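Local coordinates for conserved domain protein (Streptococcus pneumoniae, PDB 2I7R) that is of unknown function but belongs to the glyoxalase/bleomycin resistance/dioxygenase superfamily, and pairs as two copies in its assembly, at residues I67-E72 against L110-Y115; K87-P92 against L103-A108; D73-Y78 against G98-L103; E24-K29 against K79-L84. All coordinates share one frame; numbering follows the deposited sequence.

Interaction 1 of 4, residues I67-E72 against L110-Y115; sequences IHIEVE and LVLDFY
The ring of Tyr-115 carries Glu-70 CG over one face, displaced toward the rim, while Glu-70 CB makes an off-centre CH-pi contact with it. The ring stands over its partner strand because CG occupies the crowded position between backbone N and carbonyl carbon (chi1 81°). His-68 turns an edge to the tyrosine face in a T-shaped pair, with planes at 88°. That imidazole is held in turn by His-68 ND1 donating to Asp-113 OD2 at 2.7 Å, near the ring plane and on the anti lone pair. The outer ends of His-68, Glu-70 and Tyr-115 bond to Asp-10 and Asn-7 of the second subunit. On the other face lie the next largest contributors: Ile-67 CD1 meets Leu-110 CD2 at 4.1 Å, and Ile-69 CD1 is 4.0 Å from both Leu-112 CD2 and Phe-114 CE1. Five backbone bonds fix the register, from Ile-67 N to Val-111 O (3.0 Å) through Val-71 N to Tyr-115 O (2.8 Å). Strand 65-70 also pairs antiparallel with a strand of the second subunit, carrying the sheet across the interface. Such parallel pairing of the first and last strands is characteristic of the beta-alpha-beta-beta-beta module of the glyoxalase fold.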
loop_
_atom_site.group_PDB
_atom_site.type_symbol
_atom_site.label_atom_id
_atom_site.label_comp_id
_atom_site.label_asym_id
_atom_site.label_seq_id
_atom_site.Cartn_x
_atom_site.Cartn_y
_atom_site.Cartn_z
ATOM N N ILE A 67 -1.033 -2.037 -6.247
ATOM C CA ILE A 67 -1.636 -0.782 -5.821
ATOM C C ILE A 67 -2.793 -0.557 -6.781
ATOM O O ILE A 67 -2.554 -0.295 -7.977
ATOM C CB ILE A 67 -0.611 0.375 -5.977
ATOM C CG1 ILE A 67 0.490 0.325 -4.881
ATOM C CG2 ILE A 67 -1.297 1.692 -6.041
ATOM C CD1 ILE A 67 1.705 1.171 -5.301
ATOM N N HIS A 68 -4.025 -0.683 -6.279
ATOM C CA HIS A 68 -5.233 -0.530 -7.112
ATOM C C HIS A 68 -5.751 0.887 -7.044
ATOM O O HIS A 68 -5.984 1.423 -5.954
ATOM C CB HIS A 68 -6.368 -1.476 -6.697
ATOM C CG HIS A 68 -6.009 -2.933 -6.718
ATOM N ND1 HIS A 68 -6.341 -3.770 -7.762
ATOM C CD2 HIS A 68 -5.381 -3.707 -5.806
ATOM C CE1 HIS A 68 -5.883 -4.985 -7.515
ATOM N NE2 HIS A 68 -5.324 -4.981 -6.318
ATOM N N ILE A 69 -5.979 1.470 -8.217
ATOM C CA ILE A 69 -6.472 2.830 -8.326
ATOM C C ILE A 69 -7.796 2.828 -9.067
ATOM O O ILE A 69 -7.866 2.444 -10.263
ATOM C CB ILE A 69 -5.454 3.768 -9.024
ATOM C CG1 ILE A 69 -4.119 3.734 -8.263
ATOM C CG2 ILE A 69 -6.022 5.245 -9.142
ATOM C CD1 ILE A 69 -2.942 4.319 -9.010
ATOM N N GLU A 70 -8.858 3.208 -8.360
ATOM C CA GLU A 70 -10.155 3.295 -9.004
ATOM C C GLU A 70 -10.251 4.546 -9.905
ATOM O O GLU A 70 -9.955 5.668 -9.486
ATOM C CB GLU A 70 -11.293 3.261 -7.993
ATOM C CG GLU A 70 -12.608 2.799 -8.640
ATOM C CD GLU A 70 -13.710 2.519 -7.634
ATOM O OE1 GLU A 70 -13.514 2.785 -6.420
ATOM O OE2 GLU A 70 -14.774 2.034 -8.079
ATOM N N VAL A 71 -10.629 4.323 -11.159
ATOM C CA VAL A 71 -10.674 5.393 -12.159
ATOM C C VAL A 71 -12.045 5.392 -12.864
ATOM O O VAL A 71 -12.768 4.392 -12.790
ATOM C CB VAL A 71 -9.553 5.227 -13.229
ATOM C CG1 VAL A 71 -8.193 5.404 -12.611
ATOM C CG2 VAL A 71 -9.672 3.865 -13.958
ATOM N N GLU A 72 -12.375 6.490 -13.547
ATOM C CA GLU A 72 -13.616 6.556 -14.323
ATOM C C GLU A 72 -13.528 5.841 -15.676
ATOM O O GLU A 72 -14.493 5.226 -16.117
ATOM C CB GLU A 72 -14.074 8.018 -14.507
ATOM C CG GLU A 72 -14.657 8.692 -13.210
ATOM C CD GLU A 72 -16.215 8.779 -13.164
ATOM O OE1 GLU A 72 -16.902 8.488 -14.181
ATOM O OE2 GLU A 72 -16.758 9.169 -12.095
ATOM N N LEU A 110 7.078 -2.113 -8.564
ATOM C CA LEU A 110 5.651 -1.832 -8.239
ATOM C C LEU A 110 4.790 -2.268 -9.396
ATOM O O LEU A 110 5.236 -2.171 -10.535
ATOM C CB LEU A 110 5.361 -0.358 -7.987
ATOM C CG LEU A 110 6.152 0.244 -6.824
ATOM C CD1 LEU A 110 6.219 1.725 -6.946
ATOM C CD2 LEU A 110 5.561 -0.224 -5.542
ATOM N N VAL A 111 3.582 -2.724 -9.076
ATOM C CA VAL A 111 2.547 -3.101 -10.038
ATOM C C VAL A 111 1.285 -2.284 -9.706
ATOM O O VAL A 111 0.869 -2.165 -8.544
ATOM C CB VAL A 111 2.208 -4.641 -9.970
ATOM C CG1 VAL A 111 0.998 -4.995 -10.881
ATOM C CG2 VAL A 111 3.479 -5.562 -10.263
ATOM N N LEU A 112 0.691 -1.707 -10.729
ATOM C CA LEU A 112 -0.458 -0.830 -10.517
ATOM C C LEU A 112 -1.641 -1.418 -11.261
ATOM O O LEU A 112 -1.475 -1.979 -12.356
ATOM C CB LEU A 112 -0.175 0.616 -10.967
ATOM C CG LEU A 112 0.772 1.396 -10.015
ATOM C CD1 LEU A 112 2.216 1.030 -10.272
ATOM C CD2 LEU A 112 0.591 2.929 -10.141
ATOM N N ASP A 113 -2.817 -1.294 -10.654
ATOM C CA ASP A 113 -4.071 -1.652 -11.324
ATOM C C ASP A 113 -4.942 -0.415 -11.416
ATOM O O ASP A 113 -5.266 0.194 -10.402
ATOM C CB ASP A 113 -4.784 -2.765 -10.544
ATOM C CG ASP A 113 -6.154 -3.119 -11.110
ATOM O OD1 ASP A 113 -6.352 -2.999 -12.328
ATOM O OD2 ASP A 113 -7.027 -3.523 -10.331
ATOM N N PHE A 114 -5.267 -0.011 -12.642
ATOM C CA PHE A 114 -6.298 0.994 -12.878
ATOM C C PHE A 114 -7.620 0.247 -13.159
ATOM O O PHE A 114 -7.721 -0.482 -14.144
ATOM C CB PHE A 114 -5.896 1.905 -14.042
ATOM C CG PHE A 114 -4.598 2.650 -13.811
ATOM C CD1 PHE A 114 -4.604 3.908 -13.221
ATOM C CD2 PHE A 114 -3.377 2.085 -14.168
ATOM C CE1 PHE A 114 -3.404 4.611 -13.016
ATOM C CE2 PHE A 114 -2.164 2.776 -13.968
ATOM C CZ PHE A 114 -2.171 4.032 -13.387
ATOM N N TYR A 115 -8.611 0.417 -12.282
ATOM C CA TYR A 115 -9.826 -0.385 -12.352
ATOM C C TYR A 115 -11.110 0.442 -12.130
ATOM O O TYR A 115 -11.060 1.545 -11.623
ATOM C CB TYR A 115 -9.764 -1.588 -11.363
ATOM C CG TYR A 115 -10.102 -1.225 -9.919
ATOM C CD1 TYR A 115 -11.322 -1.584 -9.348
ATOM C CD2 TYR A 115 -9.200 -0.495 -9.144
ATOM C CE1 TYR A 115 -11.627 -1.227 -8.023
ATOM C CE2 TYR A 115 -9.479 -0.156 -7.845
ATOM C CZ TYR A 115 -10.693 -0.521 -7.286
ATOM O OH TYR A 115 -10.942 -0.134 -5.996
#

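Interaction 2 of 4, residues K87-P92 against L103-A108; sequences KVLHGP and LVQGPA
Leu-89 lays its side chain across the end of Gln-105, with Leu-89 CD1 3.6 Å from Gln-105 OE1, and Leu-89 CB rests 4.2 Å from Leu-103 CB. Gln-105 is bent at chi2 (57°), which turns its amide forward along its own chain, where Gln-105 NE2 donates to Gly-106 O in the amide plane. At the base of that side chain, Gln-105 CB meets Lys-87 CB at 3.7 Å, while the rest of the lysine leads away. The backbone evidence for a classic beta bulge is direct: Leu-89 N and His-90 N both donate to Leu-103 O, at 2.7 and 3.2 Å, from the same face of its carbonyl plane. The return bond, Leu-103 N to His-90 O, measures 3.0 Å. Before the bulge, Gln-105 N donates nearly straight to Lys-87 O (2.8 Å, 175° at the hydrogen), and Val-88 faces Val-104 in a non-hydrogen-bonded pair. Val-56 of the second subunit packs on both Leu-89 and Leu-103. Strand 88-94, outermost in the sheet within this chain, thus pairs with 100-105 as a hairpin. One carbonyl oxygen satisfies two N-H groups at the bulge, so the pairing continues past the extra residue, while the side chains add mainly apolar contact.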
loop_
_atom_site.group_PDB
_atom_site.type_symbol
_atom_site.label_atom_id
_atom_site.label_comp_id
_atom_site.label_asym_id
_atom_site.label_seq_id
_atom_site.Cartn_x
_atom_site.Cartn_y
_atom_site.Cartn_z
ATOM N N LYS A 87 4.997 -0.878 -19.717
ATOM C CA LYS A 87 4.707 -2.308 -19.771
ATOM C C LYS A 87 3.317 -2.589 -19.212
ATOM O O LYS A 87 3.058 -2.364 -18.024
ATOM C CB LYS A 87 5.765 -3.145 -19.037
ATOM C CG LYS A 87 5.527 -4.674 -19.079
ATOM C CD LYS A 87 5.458 -5.183 -20.522
ATOM C CE LYS A 87 5.260 -6.711 -20.691
ATOM N NZ LYS A 87 4.602 -6.993 -22.050
ATOM N N VAL A 88 2.440 -3.080 -20.086
ATOM C CA VAL A 88 1.116 -3.503 -19.695
ATOM C C VAL A 88 1.176 -4.988 -19.407
ATOM O O VAL A 88 1.517 -5.784 -20.283
ATOM C CB VAL A 88 0.045 -3.173 -20.762
ATOM C CG1 VAL A 88 -1.296 -3.792 -20.375
ATOM C CG2 VAL A 88 -0.101 -1.647 -20.919
ATOM N N LEU A 89 0.856 -5.348 -18.167
ATOM C CA LEU A 89 0.912 -6.729 -17.713
ATOM C C LEU A 89 -0.364 -7.527 -18.028
ATOM O O LEU A 89 -0.286 -8.733 -18.207
ATOM C CB LEU A 89 1.229 -6.792 -16.205
ATOM C CG LEU A 89 2.594 -6.245 -15.770
ATOM C CD1 LEU A 89 2.731 -6.264 -14.268
ATOM C CD2 LEU A 89 3.754 -7.029 -16.430
ATOM N N HIS A 90 -1.523 -6.857 -18.051
ATOM C CA HIS A 90 -2.807 -7.488 -18.379
ATOM C C HIS A 90 -3.655 -6.342 -18.917
ATOM O O HIS A 90 -3.873 -5.374 -18.196
ATOM C CB HIS A 90 -3.440 -8.132 -17.109
ATOM C CG HIS A 90 -4.211 -9.389 -17.367
ATOM N ND1 HIS A 90 -5.552 -9.517 -17.053
ATOM C CD2 HIS A 90 -3.837 -10.581 -17.899
ATOM C CE1 HIS A 90 -5.973 -10.731 -17.389
ATOM N NE2 HIS A 90 -4.954 -11.396 -17.904
ATOM N N GLY A 91 -4.059 -6.434 -20.193
ATOM C CA GLY A 91 -4.758 -5.362 -20.973
ATOM C C GLY A 91 -6.119 -5.238 -20.360
ATOM O O GLY A 91 -6.409 -6.010 -19.430
ATOM N N PRO A 92 -6.954 -4.260 -20.795
ATOM C CA PRO A 92 -8.211 -4.203 -20.027
ATOM C C PRO A 92 -9.005 -5.518 -20.127
ATOM O O PRO A 92 -9.076 -6.121 -21.187
ATOM C CB PRO A 92 -8.966 -3.006 -20.628
ATOM C CG PRO A 92 -7.908 -2.198 -21.349
ATOM C CD PRO A 92 -6.909 -3.222 -21.836
ATOM N N LEU A 103 -3.654 -3.889 -15.598
ATOM C CA LEU A 103 -2.479 -4.080 -14.763
ATOM C C LEU A 103 -1.223 -3.619 -15.465
ATOM O O LEU A 103 -0.947 -4.060 -16.583
ATOM C CB LEU A 103 -2.357 -5.551 -14.394
ATOM C CG LEU A 103 -3.132 -5.578 -13.086
ATOM C CD1 LEU A 103 -4.338 -6.476 -13.166
ATOM C CD2 LEU A 103 -2.209 -5.841 -11.872
ATOM N N VAL A 104 -0.477 -2.720 -14.821
ATOM C CA VAL A 104 0.716 -2.148 -15.462
ATOM C C VAL A 104 1.958 -2.286 -14.582
ATOM O O VAL A 104 1.854 -2.298 -13.366
ATOM C CB VAL A 104 0.497 -0.664 -15.929
ATOM C CG1 VAL A 104 -0.910 -0.496 -16.463
ATOM C CG2 VAL A 104 0.718 0.304 -14.820
ATOM N N GLN A 105 3.121 -2.430 -15.211
ATOM C CA GLN A 105 4.355 -2.559 -14.472
ATOM C C GLN A 105 4.742 -1.164 -14.061
ATOM O O GLN A 105 4.910 -0.300 -14.927
ATOM C CB GLN A 105 5.463 -3.176 -15.338
ATOM C CG GLN A 105 6.770 -3.469 -14.577
ATOM C CD GLN A 105 6.536 -4.393 -13.375
ATOM O OE1 GLN A 105 6.179 -5.575 -13.515
ATOM N NE2 GLN A 105 6.715 -3.846 -12.188
ATOM N N GLY A 106 4.846 -0.916 -12.759
ATOM C CA GLY A 106 5.344 0.404 -12.311
ATOM C C GLY A 106 6.842 0.322 -12.062
ATOM O O GLY A 106 7.430 -0.773 -12.214
ATOM N N PRO A 107 7.492 1.462 -11.689
ATOM C CA PRO A 107 8.956 1.408 -11.439
ATOM C C PRO A 107 9.283 0.659 -10.165
ATOM O O PRO A 107 8.403 0.521 -9.307
ATOM C CB PRO A 107 9.335 2.884 -11.297
ATOM C CG PRO A 107 8.097 3.527 -10.728
ATOM C CD PRO A 107 6.956 2.823 -11.471
ATOM N N ALA A 108 10.523 0.163 -10.029
ATOM C CA ALA A 108 11.000 -0.400 -8.747
ATOM C C ALA A 108 10.247 -1.619 -8.261
ATOM O O ALA A 108 10.125 -1.841 -7.041
ATOM C CB ALA A 108 11.027 0.669 -7.639
#

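Interaction 3 of 4, residues D73-Y78 against G98-L103; sequences DVDQNY and GTESLL
Glu-100 meets the first turn of helix 74-84 with an extended side chain whose carboxylate passes beside Val-74, Glu-100 CD lying 3.7 Å from Val-74 CB. Its end reaches Asp-75, where Glu-100 OE2 and Asp-75 OD2 are only 2.6 Å apart and the carboxylate planes differ by 35°. Arg-116 forms a salt bridge with the other oxygen, OE1. Next along the strand, Ser-101 directs its side chain away from the helix and contributes little beyond its backbone, touched by Val-74 CG1. Leu-102 turns back toward the helix and supplies the largest buried area: Leu-102 CB sits 3.7 Å from Val-74 CG1. With CG anti to the backbone N (chi1 168°), its branches extend to Tyr-78, where Leu-102 CD1 lies 3.4 Å from Tyr-78 CD1, the two side chains crossing at about a right angle. The helix start is defined within its own segment: Asp-73 is the N-cap, Asp-73 OD1 accepting from Gln-76 N at 3.0 Å. The axes of helix 74-78 and strand 100-103 approach to 8.7 Å and differ by 21° in direction. An apolar Val-74, Leu-102 and Tyr-78 patch thus adjoins two carboxylates at a spacing that would be unfavourable if both were fully charged, which Arg-116 would probably ease.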
loop_
_atom_site.group_PDB
_atom_site.type_symbol
_atom_site.label_atom_id
_atom_site.label_comp_id
_atom_site.label_asym_id
_atom_site.label_seq_id
_atom_site.Cartn_x
_atom_site.Cartn_y
_atom_site.Cartn_z
ATOM N N ASP A 73 -12.363 5.906 -16.320
ATOM C CA ASP A 73 -12.204 5.334 -17.662
ATOM C C ASP A 73 -10.904 4.541 -17.767
ATOM O O ASP A 73 -9.825 5.131 -17.902
ATOM C CB ASP A 73 -12.268 6.457 -18.731
ATOM C CG ASP A 73 -12.496 5.930 -20.160
ATOM O OD1 ASP A 73 -12.171 4.773 -20.470
ATOM O OD2 ASP A 73 -12.991 6.710 -21.003
ATOM N N VAL A 74 -11.027 3.208 -17.728
ATOM C CA VAL A 74 -9.900 2.297 -17.771
ATOM C C VAL A 74 -9.224 2.279 -19.138
ATOM O O VAL A 74 -7.983 2.273 -19.248
ATOM C CB VAL A 74 -10.307 0.860 -17.331
ATOM C CG1 VAL A 74 -9.161 -0.138 -17.492
ATOM C CG2 VAL A 74 -10.786 0.878 -15.888
ATOM N N ASP A 75 -10.052 2.307 -20.174
ATOM C CA ASP A 75 -9.604 2.242 -21.555
ATOM C C ASP A 75 -8.877 3.495 -21.998
ATOM O O ASP A 75 -7.877 3.392 -22.684
ATOM C CB ASP A 75 -10.789 1.911 -22.467
ATOM C CG ASP A 75 -11.436 0.588 -22.083
ATOM O OD1 ASP A 75 -10.965 -0.444 -22.586
ATOM O OD2 ASP A 75 -12.348 0.582 -21.222
ATOM N N GLN A 76 -9.336 4.659 -21.562
ATOM C CA GLN A 76 -8.567 5.880 -21.785
ATOM C C GLN A 76 -7.160 5.858 -21.112
ATOM O O GLN A 76 -6.185 6.274 -21.738
ATOM C CB GLN A 76 -9.364 7.145 -21.447
ATOM C CG GLN A 76 -8.724 8.442 -22.015
ATOM C CD GLN A 76 -8.377 8.370 -23.546
ATOM O OE1 GLN A 76 -9.260 8.129 -24.405
ATOM N NE2 GLN A 76 -7.074 8.585 -23.879
ATOM N N ASN A 77 -7.058 5.368 -19.865
ATOM C CA ASN A 77 -5.756 5.166 -19.229
ATOM C C ASN A 77 -4.896 4.210 -20.025
ATOM O O ASN A 77 -3.703 4.447 -20.218
ATOM C CB ASN A 77 -5.904 4.674 -17.783
ATOM C CG ASN A 77 -6.219 5.803 -16.827
ATOM O OD1 ASN A 77 -5.334 6.555 -16.433
ATOM N ND2 ASN A 77 -7.493 5.950 -16.485
ATOM N N TYR A 78 -5.519 3.146 -20.515
ATOM C CA TYR A 78 -4.849 2.182 -21.376
ATOM C C TYR A 78 -4.169 2.809 -22.570
ATOM O O TYR A 78 -2.981 2.599 -22.780
ATOM C CB TYR A 78 -5.825 1.111 -21.851
ATOM C CG TYR A 78 -5.193 -0.020 -22.602
ATOM C CD1 TYR A 78 -4.039 -0.627 -22.125
ATOM C CD2 TYR A 78 -5.762 -0.501 -23.789
ATOM C CE1 TYR A 78 -3.466 -1.685 -22.777
ATOM C CE2 TYR A 78 -5.190 -1.573 -24.470
ATOM C CZ TYR A 78 -4.031 -2.156 -23.947
ATOM O OH TYR A 78 -3.436 -3.234 -24.568
ATOM N N GLY A 98 -18.629 -7.004 -13.795
ATOM C CA GLY A 98 -18.387 -5.660 -14.337
ATOM C C GLY A 98 -17.157 -4.940 -13.808
ATOM O O GLY A 98 -17.052 -3.710 -13.914
ATOM N N THR A 99 -16.228 -5.678 -13.217
ATOM C CA THR A 99 -15.019 -5.040 -12.730
ATOM C C THR A 99 -14.012 -5.054 -13.833
ATOM O O THR A 99 -13.504 -6.094 -14.186
ATOM C CB THR A 99 -14.470 -5.699 -11.469
ATOM O OG1 THR A 99 -15.478 -5.600 -10.446
ATOM C CG2 THR A 99 -13.119 -4.980 -11.015
ATOM N N GLU A 100 -13.768 -3.892 -14.418
ATOM C CA GLU A 100 -12.808 -3.808 -15.503
ATOM C C GLU A 100 -11.458 -3.376 -14.899
ATOM O O GLU A 100 -11.414 -2.474 -14.067
ATOM C CB GLU A 100 -13.270 -2.809 -16.558
ATOM C CG GLU A 100 -12.445 -2.852 -17.843
ATOM C CD GLU A 100 -12.631 -1.607 -18.699
ATOM O OE1 GLU A 100 -13.449 -0.700 -18.371
ATOM O OE2 GLU A 100 -11.950 -1.554 -19.733
ATOM N N SER A 101 -10.381 -4.033 -15.305
ATOM C CA SER A 101 -9.065 -3.662 -14.810
ATOM C C SER A 101 -7.972 -3.700 -15.868
ATOM O O SER A 101 -8.127 -4.271 -16.919
ATOM C CB SER A 101 -8.672 -4.525 -13.607
ATOM O OG SER A 101 -8.365 -5.829 -14.029
ATOM N N LEU A 102 -6.870 -3.061 -15.526
ATOM C CA LEU A 102 -5.704 -2.880 -16.374
ATOM C C LEU A 102 -4.520 -2.908 -15.407
ATOM O O LEU A 102 -4.412 -2.058 -14.514
ATOM C CB LEU A 102 -5.763 -1.516 -17.069
ATOM C CG LEU A 102 -4.522 -0.982 -17.787
ATOM C CD1 LEU A 102 -4.160 -1.911 -18.963
ATOM C CD2 LEU A 102 -4.751 0.473 -18.249
ATOM N N LEU A 103 -3.654 -3.889 -15.598
ATOM C CA LEU A 103 -2.479 -4.080 -14.763
ATOM C C LEU A 103 -1.223 -3.619 -15.465
ATOM O O LEU A 103 -0.947 -4.060 -16.583
ATOM C CB LEU A 103 -2.357 -5.551 -14.394
ATOM C CG LEU A 103 -3.132 -5.578 -13.086
ATOM C CD1 LEU A 103 -4.338 -6.476 -13.166
ATOM C CD2 LEU A 103 -2.209 -5.841 -11.872
#

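Interaction 4 of 4, residues E24-K29 against K79-L84; sequences EHILDK and KRLNEL
Arg-80 runs out with CG anti to the backbone N (chi1 -178°) and stays extended to CD, then bends at chi3 (57°), which turns the guanidinium toward the last turn of helix 16-27. There its two terminal nitrogens grip a single acceptor end-on: Arg-80 NH2 lies 2.9 Å and Arg-80 NH1 3.0 Å from Ile-26 O. The oxygen sits near the guanidinium plane, and both donors come from the same face of the carbonyl. They are not equivalent, however, since NH2 is tilted 24° from the carbonyl plane of Ile-26 whereas NH1 stands well above it. A second-shell partner, Asn-77 on the same helix, accepts from Arg-80 NH2 and would restrict the rotation of the group. Asp-28, the first residue beyond helix 16-27 and of positive phi, covers one guanidinium face with its CB, 3.6 Å from Arg-80 NH1. Its carboxylate plane is nearly parallel to the guanidinium but displaced from it, and Asp-28 OD2 remains 4.2 Å from Arg-80 NE, so the opposite charges would attract only at a distance, without a salt bridge. Leucines flank the arginine: Leu-81 CD2 approaches Ile-26 O at 3.5 Å, and Leu-84 CD1 reaches His-25 O at 3.4 Å. The arginine's grip is consistent with capping of the helix C-terminus by a side-chain donor; here it joins the two helices of the paired beta-alpha-beta-beta-beta modules of the glyoxalase fold.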
loop_
_atom_site.group_PDB
_atom_site.type_symbol
_atom_site.label_atom_id
_atom_site.label_comp_id
_atom_site.label_asym_id
_atom_site.label_seq_id
_atom_site.Cartn_x
_atom_site.Cartn_y
_atom_site.Cartn_z
ATOM N N GLU A 24 5.065 9.710 -11.946
ATOM C CA GLU A 24 4.329 10.845 -12.548
ATOM C C GLU A 24 3.807 10.591 -13.974
ATOM O O GLU A 24 2.684 10.966 -14.283
ATOM C CB GLU A 24 5.168 12.126 -12.518
ATOM C CG GLU A 24 5.691 12.455 -11.132
ATOM C CD GLU A 24 6.480 13.756 -11.059
ATOM O OE1 GLU A 24 7.354 14.010 -11.921
ATOM O OE2 GLU A 24 6.220 14.519 -10.103
ATOM N N HIS A 25 4.619 9.969 -14.841
ATOM C CA HIS A 25 4.149 9.629 -16.187
ATOM C C HIS A 25 3.051 8.575 -16.109
ATOM O O HIS A 25 2.018 8.694 -16.768
ATOM C CB HIS A 25 5.284 9.147 -17.090
ATOM C CG HIS A 25 6.290 10.200 -17.401
ATOM N ND1 HIS A 25 7.574 10.168 -16.906
ATOM C CD2 HIS A 25 6.201 11.324 -18.149
ATOM C CE1 HIS A 25 8.237 11.227 -17.339
ATOM N NE2 HIS A 25 7.427 11.940 -18.101
ATOM N N ILE A 26 3.255 7.557 -15.278
ATOM C CA ILE A 26 2.241 6.514 -15.162
ATOM C C ILE A 26 0.910 7.039 -14.610
ATOM O O ILE A 26 -0.153 6.668 -15.097
ATOM C CB ILE A 26 2.739 5.365 -14.314
ATOM C CG1 ILE A 26 3.825 4.604 -15.083
ATOM C CG2 ILE A 26 1.549 4.453 -13.896
ATOM C CD1 ILE A 26 4.720 3.806 -14.215
ATOM N N LEU A 27 0.973 7.898 -13.600
ATOM C CA LEU A 27 -0.211 8.386 -12.933
ATOM C C LEU A 27 -0.775 9.605 -13.652
ATOM O O LEU A 27 -1.924 10.011 -13.414
ATOM C CB LEU A 27 0.125 8.763 -11.495
ATOM C CG LEU A 27 0.428 7.642 -10.493
ATOM C CD1 LEU A 27 0.979 8.249 -9.196
ATOM C CD2 LEU A 27 -0.835 6.758 -10.274
ATOM N N ASP A 28 0.054 10.194 -14.523
ATOM C CA ASP A 28 -0.300 11.396 -15.259
ATOM C C ASP A 28 -0.602 12.530 -14.276
ATOM O O ASP A 28 -1.503 13.332 -14.502
ATOM C CB ASP A 28 -1.516 11.138 -16.155
ATOM C CG ASP A 28 -1.752 12.234 -17.135
ATOM O OD1 ASP A 28 -0.785 12.896 -17.529
ATOM O OD2 ASP A 28 -2.914 12.424 -17.519
ATOM N N LYS A 29 0.136 12.574 -13.177
ATOM C CA LYS A 29 0.090 13.748 -12.291
ATOM C C LYS A 29 1.419 13.899 -11.612
ATOM O O LYS A 29 2.126 12.898 -11.374
ATOM C CB LYS A 29 -1.051 13.680 -11.255
ATOM C CG LYS A 29 -0.836 12.734 -10.118
ATOM C CD LYS A 29 -2.105 12.620 -9.283
ATOM C CE LYS A 29 -2.354 13.855 -8.446
ATOM N NZ LYS A 29 -3.771 13.843 -7.961
ATOM N N LYS A 79 -4.934 3.576 -23.336
ATOM C CA LYS A 79 -4.432 4.259 -24.517
ATOM C C LYS A 79 -3.261 5.180 -24.147
ATOM O O LYS A 79 -2.232 5.189 -24.823
ATOM C CB LYS A 79 -5.550 5.077 -25.189
ATOM C CG LYS A 79 -5.131 5.711 -26.539
ATOM C CD LYS A 79 -5.931 6.977 -26.857
ATOM C CE LYS A 79 -7.280 6.626 -27.484
ATOM N NZ LYS A 79 -7.623 7.658 -28.537
ATOM N N ARG A 80 -3.442 5.940 -23.075
ATOM C CA ARG A 80 -2.441 6.869 -22.594
ATOM C C ARG A 80 -1.139 6.123 -22.315
ATOM O O ARG A 80 -0.049 6.516 -22.805
ATOM C CB ARG A 80 -2.955 7.599 -21.339
ATOM C CG ARG A 80 -2.017 8.637 -20.762
ATOM C CD ARG A 80 -2.603 9.307 -19.527
ATOM N NE ARG A 80 -2.956 8.377 -18.451
ATOM C CZ ARG A 80 -2.088 7.777 -17.624
ATOM N NH1 ARG A 80 -0.766 7.974 -17.746
ATOM N NH2 ARG A 80 -2.551 6.936 -16.678
ATOM N N LEU A 81 -1.258 5.034 -21.567
ATOM C CA LEU A 81 -0.104 4.249 -21.161
ATOM C C LEU A 81 0.600 3.551 -22.320
ATOM O O LEU A 81 1.826 3.430 -22.302
ATOM C CB LEU A 81 -0.456 3.261 -20.038
ATOM C CG LEU A 81 -0.953 3.907 -18.742
ATOM C CD1 LEU A 81 -1.748 2.898 -17.832
ATOM C CD2 LEU A 81 0.187 4.649 -17.982
ATOM N N ASN A 82 -0.167 3.076 -23.302
ATOM C CA ASN A 82 0.386 2.405 -24.497
ATOM C C ASN A 82 1.205 3.387 -25.308
ATOM O O ASN A 82 2.285 3.043 -25.784
ATOM C CB ASN A 82 -0.712 1.831 -25.410
ATOM C CG ASN A 82 -1.112 0.421 -25.045
ATOM O OD1 ASN A 82 -0.578 -0.193 -24.107
ATOM N ND2 ASN A 82 -2.072 -0.113 -25.791
ATOM N N GLU A 83 0.671 4.598 -25.485
ATOM C CA GLU A 83 1.398 5.658 -26.194
ATOM C C GLU A 83 2.687 5.998 -25.466
ATOM O O GLU A 83 3.646 6.352 -26.111
ATOM C CB GLU A 83 0.593 6.948 -26.319
ATOM C CG GLU A 83 -0.718 6.874 -27.052
ATOM C CD GLU A 83 -1.477 8.212 -26.962
ATOM O OE1 GLU A 83 -0.830 9.264 -27.216
ATOM O OE2 GLU A 83 -2.700 8.221 -26.634
ATOM N N LEU A 84 2.711 5.887 -24.135
ATOM C CA LEU A 84 3.918 6.150 -23.342
ATOM C C LEU A 84 4.966 5.043 -23.404
ATOM O O LEU A 84 6.115 5.279 -23.073
ATOM C CB LEU A 84 3.574 6.401 -21.864
ATOM C CG LEU A 84 3.070 7.790 -21.493
ATOM C CD1 LEU A 84 2.629 7.778 -20.032
ATOM C CD2 LEU A 84 4.168 8.858 -21.750
#

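In the fold
From the N terminus, helix 16-27 comes first, and interaction 4 closes a long loop when its end meets helix 74-84. Strand 65-70 lies within that loop and opens interaction 1, which closes only at strand 111-116, so interactions 4 and 1 cross. Interactions 2 and 3 both fall inside the span of interaction 1: helix 74-84 returns to strand 100-105 in interaction 3, which crosses the short hairpin of interaction 2 and shares Leu-103 with it. Interaction 4 also crosses interaction 3 but closes before interaction 2 opens. Together they build the four-stranded sheet 65-70, 111-116, 100-105, 88-94, cover it with helix 74-84, and tie on helix 16-27, with Leu-81 and Phe-114 bridging helix to sheet.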